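Local coordinates for p800 reaction center core protein (Heliobacterium modesticaldum, PDB 5V8K) that forms the homodimeric photosynthetic reaction center of a heliobacterium, holding bacteriochlorophylls among its membrane helices and binding a [4Fe-4S] cluster, at residues Y62-Q67 / F232-E237; H134-G139 / E148-S153; Y138-P143 / P228-G233. One frame throughout, in Å; residues are numbered along the deposited sequence.

Contact 1 (Y62-Q67 / F232-E237); sequences YARLYQ and FGFMRE. With GBF (Bacteriochlorophyll g), chain Q.
F234 and Q67 form an amide-on-ring stack that joins two short helices, 58-67 and 234-240, in a pigment-lined part of this photosystem I-like core. The planes of the Q67 amide and the F234 ring are 23° apart, and OE1 of Q67 lies 3.3 Å above the plane of the F234 ring, over its centre. The amide nitrogen reaches the rim instead, with Q67 NE2 3.2 Å from F234 CD2. Around this stack the ring is lodged against the other helix: A63 CB sits 3.8 Å from F234 CE1, and the bent chain of R64 passes obliquely, bringing its CD to 3.9 Å from F234 CZ. Q67 can reach across because its CG is anti to the backbone N (chi1 -176°) and the chain stays extended beyond it. The polar end is positioned by a second shell, NE2 bonding to the backbone oxygen of Q229, while Q67 CD lies 3.5 Å from CED of the bacteriochlorophyll. R64 grips that same pigment. Its NH2 donates to the keto oxygen OBD at 3.0 Å (159° at the hydrogen), with OBD at the guanidinium edge and near its plane, whereas NH1 and NE each bond to an ester oxygen O1A of further bacteriochlorophyll, outside this pigment. One guanidinium thus ties more than one pigment to the helix that carries Q67. At the other flank, Y66 rests obliquely on E237 CB and the F234 carbonyl. There a water bridges the helices, 2.8 Å from Y66 OH and donating to E237 OE2 at 2.9 Å.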
# COMPACT_ATOMS: atom_id res chain seq x y z
N TYR A 62 13.16 -20.64 25.33
CA TYR A 62 14.43 -21.15 25.82
C TYR A 62 15.10 -20.14 26.73
O TYR A 62 15.77 -20.53 27.70
CB TYR A 62 15.36 -21.53 24.66
CG TYR A 62 15.20 -23.00 24.29
CD1 TYR A 62 14.23 -23.42 23.39
CD2 TYR A 62 16.02 -23.99 24.88
CE1 TYR A 62 14.07 -24.76 23.09
CE2 TYR A 62 15.87 -25.33 24.59
CZ TYR A 62 14.91 -25.71 23.69
OH TYR A 62 14.77 -27.03 23.41
N ALA A 63 14.92 -18.83 26.46
CA ALA A 63 15.38 -17.83 27.41
C ALA A 63 14.71 -18.01 28.76
O ALA A 63 15.35 -17.79 29.79
CB ALA A 63 15.12 -16.40 26.88
N ARG A 64 13.45 -18.46 28.79
CA ARG A 64 12.82 -18.77 30.07
C ARG A 64 13.50 -19.95 30.75
O ARG A 64 13.73 -19.92 31.97
CB ARG A 64 11.33 -19.03 29.87
CG ARG A 64 10.53 -17.71 29.57
CD ARG A 64 10.03 -17.08 30.88
NE ARG A 64 8.76 -17.66 31.22
CZ ARG A 64 8.37 -18.13 32.41
NH1 ARG A 64 7.14 -18.59 32.51
NH2 ARG A 64 9.18 -18.18 33.46
N LEU A 65 13.82 -21.02 29.99
CA LEU A 65 14.50 -22.16 30.61
C LEU A 65 15.77 -21.69 31.29
O LEU A 65 16.08 -22.11 32.42
CB LEU A 65 14.85 -23.23 29.58
CG LEU A 65 13.76 -24.02 28.88
CD1 LEU A 65 14.39 -25.08 28.02
CD2 LEU A 65 12.85 -24.63 29.88
N TYR A 66 16.52 -20.85 30.59
CA TYR A 66 17.74 -20.26 31.11
C TYR A 66 17.49 -19.54 32.43
O TYR A 66 18.21 -19.74 33.41
CB TYR A 66 18.30 -19.31 30.06
CG TYR A 66 19.45 -18.49 30.54
CD1 TYR A 66 20.69 -19.08 30.75
CD2 TYR A 66 19.30 -17.13 30.80
CE1 TYR A 66 21.76 -18.32 31.20
CE2 TYR A 66 20.36 -16.38 31.25
CZ TYR A 66 21.57 -16.98 31.44
OH TYR A 66 22.62 -16.24 31.89
N GLN A 67 16.48 -18.67 32.47
CA GLN A 67 16.17 -17.92 33.68
C GLN A 67 15.76 -18.85 34.82
O GLN A 67 15.98 -18.53 35.99
CB GLN A 67 15.07 -16.91 33.39
CG GLN A 67 14.71 -15.99 34.57
CD GLN A 67 13.44 -15.18 34.33
OE1 GLN A 67 12.53 -15.62 33.63
NE2 GLN A 67 13.40 -13.99 34.89
N PHE A 232 13.53 -8.60 33.11
CA PHE A 232 13.55 -9.09 31.74
C PHE A 232 14.93 -9.05 31.11
O PHE A 232 15.06 -9.35 29.92
CB PHE A 232 12.55 -8.28 30.91
CG PHE A 232 11.18 -8.36 31.41
CD1 PHE A 232 10.38 -9.45 31.10
CD2 PHE A 232 10.67 -7.36 32.23
CE1 PHE A 232 9.10 -9.54 31.58
CE2 PHE A 232 9.40 -7.45 32.71
CZ PHE A 232 8.61 -8.55 32.40
N GLY A 233 15.96 -8.71 31.88
CA GLY A 233 17.33 -8.87 31.40
C GLY A 233 17.74 -10.31 31.14
O GLY A 233 18.82 -10.54 30.57
N PHE A 234 16.93 -11.28 31.54
CA PHE A 234 17.33 -12.65 31.27
C PHE A 234 17.33 -12.92 29.77
O PHE A 234 18.04 -13.81 29.32
CB PHE A 234 16.42 -13.65 32.00
CG PHE A 234 15.01 -13.75 31.44
CD1 PHE A 234 14.73 -14.65 30.41
CD2 PHE A 234 13.97 -12.95 31.95
CE1 PHE A 234 13.48 -14.77 29.88
CE2 PHE A 234 12.66 -13.07 31.42
CZ PHE A 234 12.41 -13.97 30.38
N MET A 235 16.59 -12.13 29.01
CA MET A 235 16.58 -12.29 27.55
C MET A 235 17.83 -11.70 26.91
O MET A 235 18.27 -12.22 25.88
CB MET A 235 15.33 -11.65 26.96
CG MET A 235 14.10 -12.52 27.01
SD MET A 235 12.64 -11.63 26.40
CE MET A 235 12.05 -10.79 27.88
N ARG A 236 18.43 -10.67 27.50
CA ARG A 236 19.74 -10.20 27.04
C ARG A 236 20.81 -11.24 27.35
O ARG A 236 21.64 -11.58 26.49
CB ARG A 236 20.13 -8.87 27.70
CG ARG A 236 19.36 -7.63 27.28
CD ARG A 236 19.96 -6.35 27.95
NE ARG A 236 19.75 -6.35 29.39
CZ ARG A 236 20.70 -6.60 30.30
NH1 ARG A 236 21.94 -6.83 29.93
NH2 ARG A 236 20.39 -6.61 31.60
N GLU A 237 20.83 -11.74 28.58
CA GLU A 237 21.88 -12.66 29.02
C GLU A 237 21.81 -13.97 28.27
O GLU A 237 22.84 -14.49 27.83
CB GLU A 237 21.74 -12.92 30.52
CG GLU A 237 21.93 -11.68 31.37
CD GLU A 237 23.33 -11.50 31.82
OE1 GLU A 237 23.97 -10.56 31.28
OE2 GLU A 237 23.79 -12.29 32.69
MG GBF Q . 6.12 -13.03 39.10
CHA GBF Q . 8.15 -15.20 37.27
CHB GBF Q . 8.44 -10.71 38.88
CHC GBF Q . 3.66 -10.91 40.25
CHD GBF Q . 3.74 -15.71 39.24
NA GBF Q . 7.89 -12.96 38.22
C1A GBF Q . 8.64 -13.82 37.54
C2A GBF Q . 9.76 -13.21 36.75
C3A GBF Q . 10.09 -12.13 37.78
C4A GBF Q . 8.72 -11.91 38.34
CMA GBF Q . 11.06 -12.53 38.88
CAA GBF Q . 9.21 -12.71 35.42
CBA GBF Q . 10.02 -11.61 34.77
CGA GBF Q . 9.56 -10.24 35.22
O1A GBF Q . 10.40 -9.39 35.47
O2A GBF Q . 8.20 -10.03 35.69
NB GBF Q . 6.06 -11.03 39.42
C1B GBF Q . 7.14 -10.24 39.43
C2B GBF Q . 6.78 -9.01 39.99
C3B GBF Q . 5.44 -9.10 40.35
C4B GBF Q . 5.04 -10.39 40.00
CMB GBF Q . 7.72 -7.84 40.15
CAB GBF Q . 4.56 -8.08 40.97
CBB GBF Q . 4.88 -6.89 41.42
NC GBF Q . 4.17 -13.29 39.64
C1C GBF Q . 3.31 -12.34 40.05
C2C GBF Q . 1.89 -12.58 40.43
C3C GBF Q . 2.08 -13.98 40.06
C4C GBF Q . 3.35 -14.36 39.64
CMC GBF Q . 1.72 -12.37 41.95
CAC GBF Q . 1.00 -14.98 40.15
CBC GBF Q . -0.40 -14.61 40.58
ND GBF Q . 5.88 -14.94 38.51
C1D GBF Q . 5.03 -15.94 38.58
C2D GBF Q . 5.34 -17.38 37.93
C3D GBF Q . 6.57 -16.89 37.48
C4D GBF Q . 6.90 -15.55 37.78
CMD GBF Q . 4.60 -18.70 37.85
CAD GBF Q . 7.75 -17.43 36.75
OBD GBF Q . 8.06 -18.54 36.19
CBD GBF Q . 8.72 -16.33 36.52
CGD GBF Q . 10.12 -16.69 36.95
O1D GBF Q . 10.58 -16.44 38.06
O2D GBF Q . 10.98 -17.32 36.03
CED GBF Q . 12.30 -17.67 36.51
C1 GBF Q . 7.75 -8.69 35.93
C2 GBF Q . 6.33 -8.72 36.44
C3 GBF Q . 5.36 -7.95 35.99
C4 GBF Q . 5.63 -6.93 34.92
C5 GBF Q . 3.95 -8.09 36.55
C6 GBF Q . 3.08 -8.71 35.47
C7 GBF Q . 1.67 -8.90 35.98
C8 GBF Q . 0.72 -7.94 35.92
C9 GBF Q . 1.01 -6.60 35.32
C10 GBF Q . -0.69 -8.15 36.44
C11 GBF Q . -0.99 -9.58 36.91
C12 GBF Q . -2.46 -9.69 37.25
C13 GBF Q . -2.92 -10.46 38.24
C14 GBF Q . -2.00 -11.29 39.10
C15 GBF Q . -4.39 -10.52 38.51
O HOH W 1 22.05 -14.28 33.84

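Contact 2 (H134-G139 / E148-S153); sequences HMAFYG and EPTGLS. With GBF (Bacteriochlorophyll g), chain O.
The C-terminal end of helix 113-137, predicted to span the membrane, is tied off by the chain returning from the 140-141/147-148 beta hairpin, with T150 and G151 meeting the carbonyls of M135 and A136. T150 N donates to M135 O at 2.9 Å; the bond is nearly straight (170° at the hydrogen), though tilted 32° from the carbonyl plane. G151 N meets a lone pair of A136 O in the carbonyl plane, at 3.1 Å. Both acceptors lie in the last helical turn, where H134 O takes the N-H of both Y138 and G139. T150 OG1 donates to G151 O at 2.8 Å, fixing the hydroxyl beside M135. G139 leaves the helix with positive phi, its CA 3.4 Å from P149 CA, where a side chain would strike the E148-P149 peptide. On the far side, H134 CG stands anti to the backbone N (chi1 169°), carrying H134 ND1 to a 2.6 Å bond with the magnesium of a bacteriochlorophyll. The Y138 ring spreads one face over the pigment, with Y138 CE2 3.2 Å from CHD, and Y138 CB covers a face of the imidazole. With an alanine at Y138, CB would remain but CHD and CMD would probably lose their aromatic cover, opening a gap beside the macrocycle. The arrangement is typical of a histidine-ligated chlorophyll site, here probably an antenna one, at the glycine-terminated end of a membrane helix.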
# COMPACT_ATOMS: atom_id res chain seq x y z
N HIS A 134 8.81 -21.81 45.65
CA HIS A 134 9.74 -22.48 44.75
C HIS A 134 11.03 -21.68 44.60
O HIS A 134 12.14 -22.24 44.68
CB HIS A 134 9.13 -22.70 43.36
CG HIS A 134 10.16 -23.13 42.37
ND1 HIS A 134 10.44 -24.46 42.14
CD2 HIS A 134 11.05 -22.42 41.64
CE1 HIS A 134 11.41 -24.55 41.26
NE2 HIS A 134 11.82 -23.33 40.95
N MET A 135 10.89 -20.39 44.33
CA MET A 135 12.05 -19.50 44.28
C MET A 135 12.87 -19.63 45.55
O MET A 135 14.09 -19.80 45.51
CB MET A 135 11.59 -18.05 44.11
CG MET A 135 10.95 -17.68 42.75
SD MET A 135 10.36 -15.95 42.71
CE MET A 135 11.94 -15.12 42.87
N ALA A 136 12.18 -19.60 46.70
CA ALA A 136 12.83 -19.50 48.00
C ALA A 136 13.71 -20.71 48.27
O ALA A 136 14.86 -20.56 48.67
CB ALA A 136 11.77 -19.37 49.11
N PHE A 137 13.17 -21.90 48.06
CA PHE A 137 13.82 -23.13 48.50
C PHE A 137 14.53 -23.88 47.38
O PHE A 137 15.52 -24.57 47.65
CB PHE A 137 12.79 -24.06 49.16
CG PHE A 137 12.20 -23.51 50.45
CD1 PHE A 137 12.81 -23.74 51.67
CD2 PHE A 137 11.03 -22.78 50.42
CE1 PHE A 137 12.26 -23.24 52.84
CE2 PHE A 137 10.48 -22.28 51.59
CZ PHE A 137 11.10 -22.50 52.79
N TYR A 138 14.06 -23.77 46.13
CA TYR A 138 14.69 -24.47 45.01
C TYR A 138 15.41 -23.55 44.05
O TYR A 138 16.42 -23.95 43.47
CB TYR A 138 13.63 -25.30 44.27
CG TYR A 138 12.96 -26.28 45.24
CD1 TYR A 138 13.59 -27.48 45.60
CD2 TYR A 138 11.74 -25.97 45.85
CE1 TYR A 138 13.00 -28.36 46.52
CE2 TYR A 138 11.14 -26.84 46.75
CZ TYR A 138 11.77 -28.03 47.09
OH TYR A 138 11.17 -28.89 47.99
N GLY A 139 14.94 -22.32 43.87
CA GLY A 139 15.74 -21.28 43.27
C GLY A 139 15.43 -21.05 41.81
O GLY A 139 14.60 -21.72 41.19
N GLU A 148 20.16 -21.01 42.07
CA GLU A 148 20.40 -20.63 43.47
C GLU A 148 19.08 -20.35 44.19
O GLU A 148 18.36 -19.41 43.81
CB GLU A 148 21.29 -19.39 43.57
CG GLU A 148 22.68 -19.51 42.96
CD GLU A 148 23.45 -18.19 43.01
OE1 GLU A 148 23.29 -17.44 44.00
OE2 GLU A 148 24.21 -17.89 42.06
N PRO A 149 18.73 -21.11 45.22
CA PRO A 149 17.58 -20.75 46.06
C PRO A 149 17.69 -19.29 46.50
O PRO A 149 18.76 -18.81 46.86
CB PRO A 149 17.66 -21.72 47.24
CG PRO A 149 18.44 -22.90 46.69
CD PRO A 149 19.42 -22.31 45.73
N THR A 150 16.57 -18.58 46.44
CA THR A 150 16.61 -17.14 46.68
C THR A 150 16.57 -16.79 48.17
O THR A 150 17.04 -15.71 48.56
CB THR A 150 15.46 -16.45 45.94
OG1 THR A 150 14.20 -16.81 46.50
CG2 THR A 150 15.47 -16.82 44.45
N GLY A 151 16.07 -17.68 49.02
CA GLY A 151 15.65 -17.29 50.35
C GLY A 151 14.33 -16.52 50.27
O GLY A 151 13.69 -16.43 49.22
N LEU A 152 13.93 -15.97 51.41
CA LEU A 152 12.65 -15.28 51.56
C LEU A 152 12.85 -14.10 52.48
O LEU A 152 13.30 -14.26 53.61
CB LEU A 152 11.58 -16.23 52.12
CG LEU A 152 10.14 -15.72 52.15
CD1 LEU A 152 9.61 -15.40 50.76
CD2 LEU A 152 9.26 -16.76 52.84
N SER A 153 12.52 -12.90 52.00
CA SER A 153 12.62 -11.69 52.82
C SER A 153 11.44 -10.79 52.52
O SER A 153 10.93 -10.76 51.40
CB SER A 153 13.93 -10.94 52.56
OG SER A 153 13.88 -9.64 53.12
MG GBF O . 8.83 -26.39 41.68
CHA GBF O . 11.42 -28.22 40.18
CHB GBF O . 7.97 -25.28 38.72
CHC GBF O . 6.10 -24.98 43.28
CHD GBF O . 9.42 -28.40 44.60
NA GBF O . 9.59 -26.61 39.87
C1A GBF O . 10.71 -27.18 39.37
C2A GBF O . 10.70 -27.38 37.88
C3A GBF O . 9.92 -26.08 37.55
C4A GBF O . 9.09 -26.00 38.79
CMA GBF O . 10.79 -24.84 37.43
CAA GBF O . 10.04 -28.69 37.48
CBA GBF O . 9.23 -28.72 36.18
CGA GBF O . 8.24 -29.86 36.20
O1A GBF O . 8.39 -30.85 36.89
O2A GBF O . 6.97 -29.68 35.56
NB GBF O . 7.17 -25.38 41.03
C1B GBF O . 7.07 -24.86 39.81
C2B GBF O . 5.97 -24.01 39.76
C3B GBF O . 5.48 -23.93 41.04
C4B GBF O . 6.29 -24.76 41.82
CMB GBF O . 5.44 -23.33 38.54
CAB GBF O . 4.31 -23.15 41.53
CBB GBF O . 3.59 -22.22 40.93
NC GBF O . 7.99 -26.63 43.53
C1C GBF O . 6.92 -25.99 44.01
C2C GBF O . 6.37 -26.19 45.38
C3C GBF O . 7.41 -27.22 45.61
C4C GBF O . 8.30 -27.43 44.57
CMC GBF O . 6.54 -24.92 46.21
CAC GBF O . 7.55 -27.98 46.89
CBC GBF O . 6.61 -27.79 48.05
ND GBF O . 10.02 -27.89 42.33
C1D GBF O . 10.26 -28.62 43.42
C2D GBF O . 11.45 -29.74 43.43
C3D GBF O . 11.75 -29.41 42.12
C4D GBF O . 10.98 -28.40 41.48
CMD GBF O . 12.04 -30.75 44.37
CAD GBF O . 12.82 -29.81 41.19
OBD GBF O . 13.66 -30.75 41.15
CBD GBF O . 12.58 -29.11 39.91
CGD GBF O . 13.76 -28.28 39.53
O1D GBF O . 14.36 -28.52 38.49
O2D GBF O . 14.20 -27.19 40.39
CED GBF O . 14.63 -25.93 39.89
C1 GBF O . 6.42 -30.71 34.75
C2 GBF O . 5.01 -30.98 35.21
C3 GBF O . 3.94 -30.43 34.63
C4 GBF O . 4.10 -29.48 33.49
C5 GBF O . 2.57 -30.75 35.16
C6 GBF O . 2.01 -32.08 34.68
C7 GBF O . 0.57 -32.13 35.14
C8 GBF O . -0.31 -33.03 34.67
C9 GBF O . 0.13 -34.03 33.63
C10 GBF O . -1.73 -33.02 35.17

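Contact 3 (Y138-P143 / P228-G233); sequences YGILGP and PQLGFG. With GBF (Bacteriochlorophyll g), chain Q.
The Q229 amide lies alongside P143 CA, the two side chains crossing at about a right angle, while F232, farther along the same loop, carries a pigment ester on one face of its ring. Over that face the bacteriochlorophyll oxygen O1A stands 3.5 Å above the plane of the F232 ring, offset toward the rim, and CGA comes to 3.4 Å from F232 CZ. The fold elements joined here are strand 140-141 of a small antiparallel beta hairpin and the loop that follows helix 200-224. Q229 does most of the bridging. Its chain bends at chi2 (95°), laying the aliphatic part against the strand, with Q229 CG 3.4 Å from L141 O, while the amide turns toward G142 and P143 by van der Waals contact alone. The strand also sends I140 across. Its CG1 lies between the backbone N and the carbonyl carbon (chi1 61°), a crowded position that sends the two branches to different neighbours. I140 CD1 meets L230 CD2 at 3.9 Å, the side chains crossing at about a right angle, and rests 3.8 Å from Q229 O. The other branch faces the pigment. The loop backbone supports the same macrocycle, for G231 CA touches O1A at 3.3 Å and L230 O lies near the methyl CMA. Farther out, W225 NE1 bonds to L230 O and fastens this turn to the residue just after helix 200-224, while the strand is held by backbone bonds from L141 to Q67 and from I140 to E148. Strand and loop thus line one pocket together, I140 CG2 reaching the pigment's ester methyl CED at 3.8 Å.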
# COMPACT_ATOMS: atom_id res chain seq x y z
N TYR A 138 14.06 -23.77 46.13
CA TYR A 138 14.69 -24.47 45.01
C TYR A 138 15.41 -23.55 44.05
O TYR A 138 16.42 -23.95 43.47
CB TYR A 138 13.63 -25.30 44.27
CG TYR A 138 12.96 -26.28 45.24
CD1 TYR A 138 13.59 -27.48 45.60
CD2 TYR A 138 11.74 -25.97 45.85
CE1 TYR A 138 13.00 -28.36 46.52
CE2 TYR A 138 11.14 -26.84 46.75
CZ TYR A 138 11.77 -28.03 47.09
OH TYR A 138 11.17 -28.89 47.99
N GLY A 139 14.94 -22.32 43.87
CA GLY A 139 15.74 -21.28 43.27
C GLY A 139 15.43 -21.05 41.81
O GLY A 139 14.60 -21.72 41.19
N ILE A 140 16.09 -20.02 41.29
CA ILE A 140 16.14 -19.72 39.88
C ILE A 140 17.60 -19.47 39.53
O ILE A 140 18.47 -19.54 40.39
CB ILE A 140 15.27 -18.50 39.52
CG1 ILE A 140 15.75 -17.23 40.25
CG2 ILE A 140 13.79 -18.74 39.85
CD1 ILE A 140 15.12 -15.96 39.68
N LEU A 141 17.85 -19.12 38.28
CA LEU A 141 19.21 -18.75 37.91
C LEU A 141 19.68 -17.62 38.82
O LEU A 141 18.96 -16.64 39.05
CB LEU A 141 19.27 -18.35 36.44
CG LEU A 141 20.66 -18.02 35.91
CD1 LEU A 141 21.49 -19.26 35.83
CD2 LEU A 141 20.56 -17.33 34.54
N GLY A 142 20.88 -17.78 39.37
CA GLY A 142 21.47 -16.79 40.24
C GLY A 142 22.59 -16.02 39.55
O GLY A 142 22.96 -16.29 38.40
N PRO A 143 23.17 -15.05 40.26
CA PRO A 143 24.17 -14.18 39.62
C PRO A 143 25.41 -14.92 39.21
O PRO A 143 26.18 -14.41 38.39
CB PRO A 143 24.49 -13.14 40.70
CG PRO A 143 23.45 -13.30 41.74
CD PRO A 143 22.95 -14.70 41.67
N PRO A 228 19.12 -8.81 35.32
CA PRO A 228 19.45 -9.99 34.50
C PRO A 228 18.83 -11.30 34.99
O PRO A 228 18.72 -12.23 34.18
CB PRO A 228 20.98 -10.06 34.55
CG PRO A 228 21.41 -9.19 35.69
CD PRO A 228 20.32 -8.12 35.83
N GLN A 229 18.40 -11.42 36.24
CA GLN A 229 17.73 -12.62 36.71
C GLN A 229 16.34 -12.38 37.25
O GLN A 229 15.47 -13.24 37.07
CB GLN A 229 18.56 -13.31 37.81
CG GLN A 229 19.91 -13.82 37.34
CD GLN A 229 21.05 -12.84 37.61
OE1 GLN A 229 21.03 -12.07 38.58
NE2 GLN A 229 22.05 -12.86 36.74
N LEU A 230 16.11 -11.24 37.90
CA LEU A 230 14.84 -10.91 38.54
C LEU A 230 13.97 -10.01 37.67
O LEU A 230 12.89 -9.60 38.11
CB LEU A 230 15.11 -10.23 39.90
CG LEU A 230 16.03 -10.99 40.87
CD1 LEU A 230 16.23 -10.20 42.14
CD2 LEU A 230 15.43 -12.36 41.20
N GLY A 231 14.43 -9.69 36.47
CA GLY A 231 13.68 -8.85 35.54
C GLY A 231 13.80 -9.40 34.13
O GLY A 231 14.17 -10.55 33.95
N PHE A 232 13.53 -8.60 33.11
CA PHE A 232 13.55 -9.09 31.74
C PHE A 232 14.93 -9.05 31.11
O PHE A 232 15.06 -9.35 29.92
CB PHE A 232 12.55 -8.28 30.91
CG PHE A 232 11.18 -8.36 31.41
CD1 PHE A 232 10.38 -9.45 31.10
CD2 PHE A 232 10.67 -7.36 32.23
CE1 PHE A 232 9.10 -9.54 31.58
CE2 PHE A 232 9.40 -7.45 32.71
CZ PHE A 232 8.61 -8.55 32.40
N GLY A 233 15.96 -8.71 31.88
CA GLY A 233 17.33 -8.87 31.40
C GLY A 233 17.74 -10.31 31.14
O GLY A 233 18.82 -10.54 30.57
MG GBF Q . 6.12 -13.03 39.10
CHA GBF Q . 8.15 -15.20 37.27
CHB GBF Q . 8.44 -10.71 38.88
CHC GBF Q . 3.66 -10.91 40.25
CHD GBF Q . 3.74 -15.71 39.24
NA GBF Q . 7.89 -12.96 38.22
C1A GBF Q . 8.64 -13.82 37.54
C2A GBF Q . 9.76 -13.21 36.75
C3A GBF Q . 10.09 -12.13 37.78
C4A GBF Q . 8.72 -11.91 38.34
CMA GBF Q . 11.06 -12.53 38.88
CAA GBF Q . 9.21 -12.71 35.42
CBA GBF Q . 10.02 -11.61 34.77
CGA GBF Q . 9.56 -10.24 35.22
O1A GBF Q . 10.40 -9.39 35.47
O2A GBF Q . 8.20 -10.03 35.69
NB GBF Q . 6.06 -11.03 39.42
C1B GBF Q . 7.14 -10.24 39.43
C2B GBF Q . 6.78 -9.01 39.99
C3B GBF Q . 5.44 -9.10 40.35
C4B GBF Q . 5.04 -10.39 40.00
CMB GBF Q . 7.72 -7.84 40.15
CAB GBF Q . 4.56 -8.08 40.97
CBB GBF Q . 4.88 -6.89 41.42
NC GBF Q . 4.17 -13.29 39.64
C1C GBF Q . 3.31 -12.34 40.05
C2C GBF Q . 1.89 -12.58 40.43
C3C GBF Q . 2.08 -13.98 40.06
C4C GBF Q . 3.35 -14.36 39.64
CMC GBF Q . 1.72 -12.37 41.95
CAC GBF Q . 1.00 -14.98 40.15
CBC GBF Q . -0.40 -14.61 40.58
ND GBF Q . 5.88 -14.94 38.51
C1D GBF Q . 5.03 -15.94 38.58
C2D GBF Q . 5.34 -17.38 37.93
C3D GBF Q . 6.57 -16.89 37.48
C4D GBF Q . 6.90 -15.55 37.78
CMD GBF Q . 4.60 -18.70 37.85
CAD GBF Q . 7.75 -17.43 36.75
OBD GBF Q . 8.06 -18.54 36.19
CBD GBF Q . 8.72 -16.33 36.52
CGD GBF Q . 10.12 -16.69 36.95
O1D GBF Q . 10.58 -16.44 38.06
O2D GBF Q . 10.98 -17.32 36.03
CED GBF Q . 12.30 -17.67 36.51
C1 GBF Q . 7.75 -8.69 35.93
C2 GBF Q . 6.33 -8.72 36.44
C3 GBF Q . 5.36 -7.95 35.99
C4 GBF Q . 5.63 -6.93 34.92
C5 GBF Q . 3.95 -8.09 36.55
C6 GBF Q . 3.08 -8.71 35.47
C7 GBF Q . 1.67 -8.90 35.98
C8 GBF Q . 0.72 -7.94 35.92
C9 GBF Q . 1.01 -6.60 35.32
C10 GBF Q . -0.69 -8.15 36.44
C11 GBF Q . -0.99 -9.58 36.91
C12 GBF Q . -2.46 -9.69 37.25
C13 GBF Q . -2.92 -10.46 38.24
C14 GBF Q . -2.00 -11.29 39.10
C15 GBF Q . -4.39 -10.52 38.51

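In the fold
The three contacts lie on the same side of the chain's centre. Contacts 1 and 3 are buried, share F232 and G233, and both touch the same bacteriochlorophyll; contact 2 is only partly buried and serves a different pigment. Contact 3 is the middle piece, meeting contact 1 through the backbone of Q67 and L141 and contact 2 through I140 and E148, whereas contacts 1 and 2 remain about 6 Å apart at their nearest atoms. Their chemistry follows place: ring and amide stacking between helices in contact 1, main-chain bonds closing a helix end in contact 2, and mainly van der Waals packing of hairpin on loop in contact 3.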